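Local coordinates for protein mersacidin decarboxylase (Bacillus sp., PDB 1P3Y) that catalyses the oxidative decarboxylation of the C-terminal cysteine of mersacidin to an aminoenethiol, using bound FAD as its cofactor, at residues Ala90-Leu95 with Thr132-Asn137; Thr109-His114 with Thr118-Asn123. One frame throughout, in Å; residues are numbered along the deposited sequence.

Contact 1 of 2, residues Ala90-Leu95 with Thr132-Asn137; sequences ATANIL and TVVSRN. With FAD (flavin-adenine dinucleotide), chain B.
V134 meets A92 and L95 through its two methyl branches. CG1 touches CD1 of L95 at 4.4 Å, while CG2 reaches towards the methyl of A92 and lies 4.5 Å from A92 CB. CG1 and CG2 fork from CB, so one valine serves two residues of the facing helix, three apart in sequence. Small A92 lets the helices come near each other, their CA atoms at A92 and V134 being 6.4 Å apart, and the longer L95, one turn on, reaches the same valine with the end of its side chain. CB of N137 comes near the carbonyl oxygen of L95, 4.3 Å from L95 O. These are loose van der Waals contacts between buried side chains.

Polar bonds serve the cofactor instead. OG1 of T91 donates to phosphate oxygen O2P of FAD at 2.7 Å and accepts from N of I94 at 3.0 Å in a nearly straight bond of 169°. This is an N-cap that also grips the ligand: with chi1 near 49°, OG1 turns back over the first turn of helix 92-99, and the T91 methyl, CG2, lies 3.6 Å from C2 of the flavin. The same phosphate oxygen takes a second bond, from ND2 of N93, whose CG stands anti to its backbone N (chi1 175°). A92 N donates to flavin O2 at 2.7 Å, again almost straight. A phosphate at a helix N-terminus is probably also favoured by the helix dipole. Threonine suits its place because one hydroxyl can accept and donate at once, asparagine because its amide supplies an N-H.

L95 also packs on I138 and L141 of helix 132-144, and on F120 and P122 of strand 119-122. Helix 92-99 thus lies between helix 132-144 and the parallel sheet, with A92 also resting on L112 of the second subunit.

Contact 2 of 2, residues Thr109-His114 with Thr118-Asn123; sequences TTVLAH and TIFFPN. With FAD (flavin-adenine dinucleotide), chain C.
The ring of F120 is approached obliquely by V111, whose CG2 lies 4.2 Å from the ring atom CZ. One face of the same ring carries the methyl of T118, two residues earlier, with CG2 3.8 Å above the plane and offset towards the rim. The imidazole of H114 is likewise met at a slant by T118, whose OG1 stands 4.4 Å from ND1. H116 makes an edge-to-face pair with that ring.

V111 and T118 cross at about a right angle, CG1 of V111 lying 3.8 Å from OG1 of T118. With CG1 anti to the backbone N (chi1 169°), the valine presents both methyls to this threonine oxygen. A water explains the polar side of this meeting: it donates to V111 O at 2.7 Å, and OG1 of T118 donates to it, so a buried hydroxyl and a helix carbonyl are satisfied together. Threonine suits the place, having one apolar branch for the F120 ring and one polar branch for the water.

Helix 106-113 ends the beta-alpha-beta crossover from strand 84-90 to strand 119-122, neighbouring parallel strands in the Rossmann-like sheet of this flavoprotein. H114 is the first residue to leave helical geometry, and the short turn after it leads the chain through T118 into strand 119-122.

At the start of the segment, T109 faces FAD: ribityl O3' donates to its OG1 at 2.7 Å, and that OG1 in turn donates to the carbonyl of N105. At the helix's C-terminal end, K131 of the third subunit bonds to the carbonyl of H114, and L112 packs on A92 of that subunit.

In the fold
Contact 2 is nested inside the chain loop that contact 1 closes, and their centres lie 12 Å apart. Strand pairing joins them: A90 O and N123 N are 3.1 Å apart, a probable hydrogen bond, as are A90 N and F121 O. L95 completes the join, its CD2 lying 3.7 Å from CD2 of F120. Both contacts also reach a cofactor. N123 O bonds to flavin N3 of the same FAD whose O2 is held by A92, whereas T109 of 109-114 serves an FAD held mainly by the third subunit, so each cofactor is shared between subunits. The side chain of H114 is about 9 Å from that of the active-site residue H75.

Contact 1 of 2, residues Ala90-Leu95 with Thr132-Asn137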
loop_
_atom_site.group_PDB
_atom_site.type_symbol
_atom_site.label_atom_id
_atom_site.label_comp_id
_atom_site.label_asym_id
_atom_site.label_seq_id
_atom_site.Cartn_x
_atom_site.Cartn_y
_atom_site.Cartn_z
ATOM N N ALA A 90 -4.058 -5.774 -34.385
ATOM C CA ALA A 90 -3.424 -4.466 -34.424
ATOM C C ALA A 90 -4.503 -3.402 -34.259
ATOM O O ALA A 90 -5.540 -3.487 -34.900
ATOM C CB ALA A 90 -2.732 -4.289 -35.750
ATOM N N THR A 91 -4.268 -2.416 -33.395
ATOM C CA THR A 91 -5.221 -1.327 -33.160
ATOM C C THR A 91 -4.949 -0.135 -34.091
ATOM O O THR A 91 -3.873 -0.019 -34.703
ATOM C CB THR A 91 -5.097 -0.768 -31.725
ATOM O OG1 THR A 91 -3.717 -0.500 -31.464
ATOM C CG2 THR A 91 -5.642 -1.743 -30.682
ATOM N N ALA A 92 -5.913 0.776 -34.177
ATOM C CA ALA A 92 -5.706 1.957 -34.996
ATOM C C ALA A 92 -4.464 2.637 -34.402
ATOM O O ALA A 92 -3.561 3.087 -35.120
ATOM C CB ALA A 92 -6.917 2.881 -34.908
ATOM N N ASN A 93 -4.423 2.676 -33.073
ATOM C CA ASN A 93 -3.319 3.284 -32.350
ATOM C C ASN A 93 -1.961 2.716 -32.783
ATOM O O ASN A 93 -1.077 3.467 -33.192
ATOM C CB ASN A 93 -3.517 3.102 -30.837
ATOM C CG ASN A 93 -2.334 3.610 -30.042
ATOM O OD1 ASN A 93 -1.985 4.796 -30.121
ATOM N ND2 ASN A 93 -1.689 2.710 -29.285
ATOM N N ILE A 94 -1.786 1.398 -32.694
ATOM C CA ILE A 94 -0.519 0.785 -33.099
ATOM C C ILE A 94 -0.192 1.121 -34.572
ATOM O O ILE A 94 0.971 1.398 -34.910
ATOM C CB ILE A 94 -0.555 -0.764 -32.846
ATOM C CG1 ILE A 94 0.353 -1.116 -31.649
ATOM C CG2 ILE A 94 -0.216 -1.548 -34.095
ATOM C CD1 ILE A 94 1.726 -0.543 -31.661
ATOM N N LEU A 95 -1.211 1.113 -35.441
ATOM C CA LEU A 95 -1.008 1.461 -36.849
ATOM C C LEU A 95 -0.509 2.904 -36.920
ATOM O O LEU A 95 0.466 3.189 -37.633
ATOM C CB LEU A 95 -2.309 1.333 -37.661
ATOM C CG LEU A 95 -2.872 -0.097 -37.776
ATOM C CD1 LEU A 95 -4.201 -0.087 -38.521
ATOM C CD2 LEU A 95 -1.864 -1.015 -38.466
ATOM N N THR A 132 -10.289 8.501 -42.468
ATOM C CA THR A 132 -9.237 8.874 -43.404
ATOM C C THR A 132 -7.826 8.529 -42.908
ATOM O O THR A 132 -7.054 7.866 -43.625
ATOM C CB THR A 132 -9.305 10.394 -43.707
ATOM O OG1 THR A 132 -10.652 10.756 -44.028
ATOM C CG2 THR A 132 -8.400 10.757 -44.868
ATOM N N VAL A 133 -7.492 8.984 -41.694
ATOM C CA VAL A 133 -6.162 8.750 -41.098
ATOM C C VAL A 133 -5.744 7.291 -41.079
ATOM O O VAL A 133 -4.597 6.961 -41.399
ATOM C CB VAL A 133 -6.062 9.239 -39.632
ATOM C CG1 VAL A 133 -5.011 10.320 -39.529
ATOM C CG2 VAL A 133 -7.428 9.711 -39.125
ATOM N N VAL A 134 -6.667 6.413 -40.702
ATOM C CA VAL A 134 -6.342 4.991 -40.644
ATOM C C VAL A 134 -5.867 4.515 -42.019
ATOM O O VAL A 134 -4.769 3.941 -42.155
ATOM C CB VAL A 134 -7.563 4.180 -40.161
ATOM C CG1 VAL A 134 -7.225 2.704 -40.073
ATOM C CG2 VAL A 134 -8.017 4.720 -38.820
ATOM N N SER A 135 -6.683 4.787 -43.040
ATOM C CA SER A 135 -6.341 4.418 -44.417
ATOM C C SER A 135 -4.979 5.020 -44.797
ATOM O O SER A 135 -4.117 4.337 -45.370
ATOM C CB SER A 135 -7.416 4.924 -45.385
ATOM O OG SER A 135 -8.686 4.381 -45.056
ATOM N N ARG A 136 -4.780 6.294 -44.467
ATOM C CA ARG A 136 -3.511 6.930 -44.781
ATOM C C ARG A 136 -2.390 6.212 -44.060
ATOM O O ARG A 136 -1.316 5.985 -44.641
ATOM C CB ARG A 136 -3.525 8.407 -44.377
ATOM C CG ARG A 136 -2.143 9.060 -44.484
ATOM C CD ARG A 136 -2.195 10.602 -44.440
ATOM N NE ARG A 136 -2.606 11.189 -43.164
ATOM C CZ ARG A 136 -3.793 11.754 -42.916
ATOM N NH1 ARG A 136 -4.741 11.832 -43.855
ATOM N NH2 ARG A 136 -4.032 12.252 -41.707
ATOM N N ASN A 137 -2.643 5.842 -42.798
ATOM C CA ASN A 137 -1.625 5.162 -41.999
ATOM C C ASN A 137 -1.309 3.808 -42.604
ATOM O O ASN A 137 -0.132 3.461 -42.753
ATOM C CB ASN A 137 -2.065 5.036 -40.517
ATOM C CG ASN A 137 -1.803 6.331 -39.698
ATOM O OD1 ASN A 137 -2.403 6.548 -38.643
ATOM N ND2 ASN A 137 -0.899 7.176 -40.185
HETATM P PA FAD B . -1.784 0.686 -25.172
HETATM O O1A FAD B . -2.493 -0.446 -24.437
HETATM O O2A FAD B . -0.279 0.803 -25.023
HETATM O O5B FAD B . -2.405 2.147 -24.756
HETATM C C5B FAD B . -3.697 2.329 -24.103
HETATM C C4B FAD B . -3.557 2.488 -22.594
HETATM O O4B FAD B . -2.306 1.960 -22.165
HETATM C C3B FAD B . -3.567 3.944 -22.095
HETATM O O3B FAD B . -4.711 4.040 -21.253
HETATM C C2B FAD B . -2.244 4.095 -21.418
HETATM O O2B FAD B . -2.102 4.970 -20.335
HETATM C C1B FAD B . -1.868 2.666 -21.036
HETATM N N9A FAD B . -0.425 2.296 -20.865
HETATM C C8A FAD B . 0.657 2.150 -21.838
HETATM N N7A FAD B . 1.815 1.809 -21.316
HETATM C C5A FAD B . 1.558 1.702 -19.911
HETATM C C6A FAD B . 2.375 1.380 -18.757
HETATM N N6A FAD B . 3.677 1.066 -18.859
HETATM N N1A FAD B . 1.762 1.399 -17.467
HETATM C C2A FAD B . 0.440 1.714 -17.306
HETATM N N3A FAD B . -0.443 2.030 -18.380
HETATM C C4A FAD B . 0.274 1.996 -19.661
HETATM N N1 FAD B . -8.893 0.061 -30.605
HETATM C C2 FAD B . -8.740 -0.437 -31.892
HETATM O O2 FAD B . -8.102 0.219 -32.758
HETATM N N3 FAD B . -9.303 -1.682 -32.216
HETATM C C4 FAD B . -10.055 -2.522 -31.309
HETATM O O4 FAD B . -10.539 -3.647 -31.716
HETATM C C4X FAD B . -10.177 -2.002 -30.022
HETATM N N5 FAD B . -10.892 -2.814 -29.074
HETATM C C5X FAD B . -11.006 -2.320 -27.736
HETATM C C6 FAD B . -11.704 -3.085 -26.752
HETATM C C7 FAD B . -11.860 -2.656 -25.369
HETATM C C7M FAD B . -12.630 -3.580 -24.382
HETATM C C8 FAD B . -11.265 -1.359 -24.977
HETATM C C8M FAD B . -11.339 -0.789 -23.575
HETATM C C9 FAD B . -10.571 -0.570 -25.907
HETATM C C9A FAD B . -10.416 -0.997 -27.290
HETATM N N10 FAD B . -9.705 -0.243 -28.381
HETATM C C10 FAD B . -9.589 -0.728 -29.692
HETATM C "C1'" FAD B . -9.127 1.018 -28.021
HETATM C "C2'" FAD B . -7.663 1.055 -27.772
HETATM O "O2'" FAD B . -7.373 0.131 -26.629
HETATM C "C3'" FAD B . -7.217 2.416 -27.385
HETATM O "O3'" FAD B . -7.100 3.296 -28.523
HETATM C "C4'" FAD B . -5.850 2.456 -26.643
HETATM O "O4'" FAD B . -5.589 3.852 -26.273
HETATM C "C5'" FAD B . -4.669 1.968 -27.446
HETATM O "O5'" FAD B . -4.519 0.546 -27.317
HETATM P P FAD B . -3.161 -0.186 -27.647
HETATM O O1P FAD B . -3.400 -1.612 -27.397
HETATM O O2P FAD B . -2.738 0.195 -29.043
HETATM O O3P FAD B . -2.067 0.546 -26.709
#

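Contact 2 of 2, residues Thr109-His114 with Thr118-Asn123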
loop_
_atom_site.group_PDB
_atom_site.type_symbol
_atom_site.label_atom_id
_atom_site.label_comp_id
_atom_site.label_asym_id
_atom_site.label_seq_id
_atom_site.Cartn_x
_atom_site.Cartn_y
_atom_site.Cartn_z
ATOM N N THR A 109 7.750 -0.443 -30.370
ATOM C CA THR A 109 9.196 -0.321 -30.355
ATOM C C THR A 109 9.824 -1.515 -31.077
ATOM O O THR A 109 10.781 -1.385 -31.853
ATOM C CB THR A 109 9.730 -0.269 -28.881
ATOM O OG1 THR A 109 9.156 0.856 -28.198
ATOM C CG2 THR A 109 11.257 -0.126 -28.860
ATOM N N THR A 110 9.278 -2.690 -30.811
ATOM C CA THR A 110 9.785 -3.895 -31.420
ATOM C C THR A 110 9.726 -3.806 -32.936
ATOM O O THR A 110 10.607 -4.325 -33.620
ATOM C CB THR A 110 9.001 -5.107 -30.914
ATOM O OG1 THR A 110 9.159 -5.181 -29.486
ATOM C CG2 THR A 110 9.510 -6.398 -31.568
ATOM N N VAL A 111 8.708 -3.137 -33.469
ATOM C CA VAL A 111 8.599 -3.000 -34.919
ATOM C C VAL A 111 9.876 -2.346 -35.447
ATOM O O VAL A 111 10.443 -2.796 -36.435
ATOM C CB VAL A 111 7.362 -2.152 -35.329
ATOM C CG1 VAL A 111 7.430 -1.800 -36.823
ATOM C CG2 VAL A 111 6.078 -2.934 -35.049
ATOM N N LEU A 112 10.341 -1.299 -34.778
ATOM C CA LEU A 112 11.558 -0.628 -35.214
ATOM C C LEU A 112 12.798 -1.461 -34.971
ATOM O O LEU A 112 13.768 -1.341 -35.702
ATOM C CB LEU A 112 11.747 0.715 -34.500
ATOM C CG LEU A 112 10.791 1.863 -34.822
ATOM C CD1 LEU A 112 11.125 3.022 -33.915
ATOM C CD2 LEU A 112 10.894 2.278 -36.254
ATOM N N ALA A 113 12.775 -2.304 -33.950
ATOM C CA ALA A 113 13.952 -3.105 -33.629
ATOM C C ALA A 113 14.051 -4.456 -34.326
ATOM O O ALA A 113 15.080 -5.124 -34.225
ATOM C CB ALA A 113 14.052 -3.290 -32.124
ATOM N N HIS A 114 12.992 -4.858 -35.024
ATOM C CA HIS A 114 12.990 -6.127 -35.763
ATOM C C HIS A 114 13.696 -5.891 -37.122
ATOM O O HIS A 114 13.360 -4.954 -37.854
ATOM C CB HIS A 114 11.548 -6.587 -35.992
ATOM C CG HIS A 114 11.427 -7.959 -36.577
ATOM N ND1 HIS A 114 10.674 -8.223 -37.704
ATOM C CD2 HIS A 114 11.885 -9.156 -36.143
ATOM C CE1 HIS A 114 10.669 -9.525 -37.934
ATOM N NE2 HIS A 114 11.395 -10.115 -36.999
ATOM N N THR A 118 7.276 -5.892 -40.656
ATOM C CA THR A 118 6.262 -6.504 -39.794
ATOM C C THR A 118 4.931 -6.684 -40.518
ATOM O O THR A 118 4.503 -5.812 -41.280
ATOM C CB THR A 118 6.000 -5.614 -38.530
ATOM O OG1 THR A 118 7.200 -5.505 -37.761
ATOM C CG2 THR A 118 4.884 -6.197 -37.660
ATOM N N ILE A 119 4.263 -7.806 -40.269
ATOM C CA ILE A 119 2.963 -8.018 -40.887
ATOM C C ILE A 119 1.895 -7.679 -39.843
ATOM O O ILE A 119 1.923 -8.214 -38.734
ATOM C CB ILE A 119 2.781 -9.484 -41.387
ATOM C CG1 ILE A 119 1.299 -9.756 -41.645
ATOM C CG2 ILE A 119 3.307 -10.459 -40.369
ATOM C CD1 ILE A 119 1.013 -11.127 -42.183
ATOM N N PHE A 120 0.967 -6.790 -40.212
ATOM C CA PHE A 120 -0.117 -6.349 -39.335
ATOM C C PHE A 120 -1.474 -6.941 -39.673
ATOM O O PHE A 120 -1.823 -7.074 -40.842
ATOM C CB PHE A 120 -0.286 -4.832 -39.409
ATOM C CG PHE A 120 0.892 -4.063 -38.937
ATOM C CD1 PHE A 120 2.025 -3.940 -39.740
ATOM C CD2 PHE A 120 0.870 -3.445 -37.678
ATOM C CE1 PHE A 120 3.130 -3.204 -39.301
ATOM C CE2 PHE A 120 1.956 -2.709 -37.220
ATOM C CZ PHE A 120 3.094 -2.584 -38.031
ATOM N N PHE A 121 -2.250 -7.262 -38.645
ATOM C CA PHE A 121 -3.601 -7.776 -38.837
ATOM C C PHE A 121 -4.561 -6.834 -38.114
ATOM O O PHE A 121 -5.041 -7.140 -37.032
ATOM C CB PHE A 121 -3.757 -9.184 -38.259
ATOM C CG PHE A 121 -3.116 -10.259 -39.086
ATOM C CD1 PHE A 121 -1.738 -10.472 -39.037
ATOM C CD2 PHE A 121 -3.905 -11.088 -39.888
ATOM C CE1 PHE A 121 -1.149 -11.504 -39.769
ATOM C CE2 PHE A 121 -3.333 -12.124 -40.625
ATOM C CZ PHE A 121 -1.947 -12.339 -40.565
ATOM N N PRO A 122 -4.853 -5.669 -38.712
ATOM C CA PRO A 122 -5.760 -4.694 -38.102
ATOM C C PRO A 122 -7.122 -5.249 -37.721
ATOM O O PRO A 122 -7.633 -6.180 -38.342
ATOM C CB PRO A 122 -5.867 -3.603 -39.166
ATOM C CG PRO A 122 -4.544 -3.650 -39.822
ATOM C CD PRO A 122 -4.287 -5.136 -39.963
ATOM N N ASN A 123 -7.714 -4.633 -36.707
ATOM C CA ASN A 123 -9.018 -5.014 -36.194
ATOM C C ASN A 123 -9.526 -3.831 -35.377
ATOM O O ASN A 123 -8.876 -3.378 -34.445
ATOM C CB ASN A 123 -8.887 -6.270 -35.322
ATOM C CG ASN A 123 -10.182 -6.654 -34.667
ATOM O OD1 ASN A 123 -10.549 -6.100 -33.636
ATOM N ND2 ASN A 123 -10.899 -7.595 -35.267
HETATM P PA FAD C . 9.102 7.176 -22.426
HETATM O O1A FAD C . 10.098 6.731 -21.362
HETATM O O2A FAD C . 8.215 8.368 -22.121
HETATM O O5B FAD C . 8.099 5.950 -22.853
HETATM C C5B FAD C . 8.363 4.543 -22.572
HETATM C C4B FAD C . 7.642 4.066 -21.317
HETATM O O4B FAD C . 7.297 5.182 -20.503
HETATM C C3B FAD C . 6.312 3.336 -21.575
HETATM O O3B FAD C . 6.506 2.020 -21.066
HETATM C C2B FAD C . 5.304 4.170 -20.857
HETATM O O2B FAD C . 4.159 3.579 -20.311
HETATM C C1B FAD C . 6.124 4.891 -19.791
HETATM N N9A FAD C . 5.649 6.205 -19.246
HETATM C C8A FAD C . 5.570 7.532 -19.854
HETATM N N7A FAD C . 5.089 8.466 -19.063
HETATM C C5A FAD C . 4.812 7.785 -17.833
HETATM C C6A FAD C . 4.263 8.195 -16.555
HETATM N N6A FAD C . 3.907 9.463 -16.294
HETATM N N1A FAD C . 4.101 7.204 -15.538
HETATM C C2A FAD C . 4.446 5.896 -15.751
HETATM N N3A FAD C . 5.004 5.404 -16.967
HETATM C C4A FAD C . 5.124 6.487 -17.953
HETATM N N1 FAD C . 14.999 3.256 -27.932
HETATM C C2 FAD C . 15.769 4.031 -28.789
HETATM O O2 FAD C . 15.233 4.641 -29.753
HETATM N N3 FAD C . 17.152 4.130 -28.566
HETATM C C4 FAD C . 17.876 3.478 -27.497
HETATM O O4 FAD C . 19.154 3.629 -27.391
HETATM C C4X FAD C . 17.073 2.721 -26.646
HETATM N N5 FAD C . 17.743 2.075 -25.549
HETATM C C5X FAD C . 16.939 1.316 -24.640
HETATM C C6 FAD C . 17.550 0.654 -23.532
HETATM C C7 FAD C . 16.804 -0.133 -22.560
HETATM C C7M FAD C . 17.575 -0.797 -21.384
HETATM C C8 FAD C . 15.340 -0.248 -22.742
HETATM C C8M FAD C . 14.433 -1.024 -21.809
HETATM C C9 FAD C . 14.692 0.383 -23.817
HETATM C C9A FAD C . 15.438 1.167 -24.790
HETATM N N10 FAD C . 14.866 1.883 -25.984
HETATM C C10 FAD C . 15.653 2.630 -26.873
HETATM C "C1'" FAD C . 13.450 1.778 -26.181
HETATM C "C2'" FAD C . 12.612 2.929 -25.758
HETATM O "O2'" FAD C . 12.808 3.116 -24.284
HETATM C "C3'" FAD C . 11.173 2.664 -25.998
HETATM O "O3'" FAD C . 10.811 2.841 -27.385
HETATM C "C4'" FAD C . 10.208 3.556 -25.165
HETATM O "O4'" FAD C . 8.838 3.125 -25.465
HETATM C "C5'" FAD C . 10.295 5.035 -25.448
HETATM O "O5'" FAD C . 11.310 5.650 -24.639
HETATM P P FAD C . 11.338 7.204 -24.371
HETATM O O1P FAD C . 12.506 7.443 -23.515
HETATM O O2P FAD C . 11.312 7.921 -25.696
HETATM O O3P FAD C . 9.889 7.533 -23.736
HETATM O O HOH W 1 9.517 -4.318 -38.461
#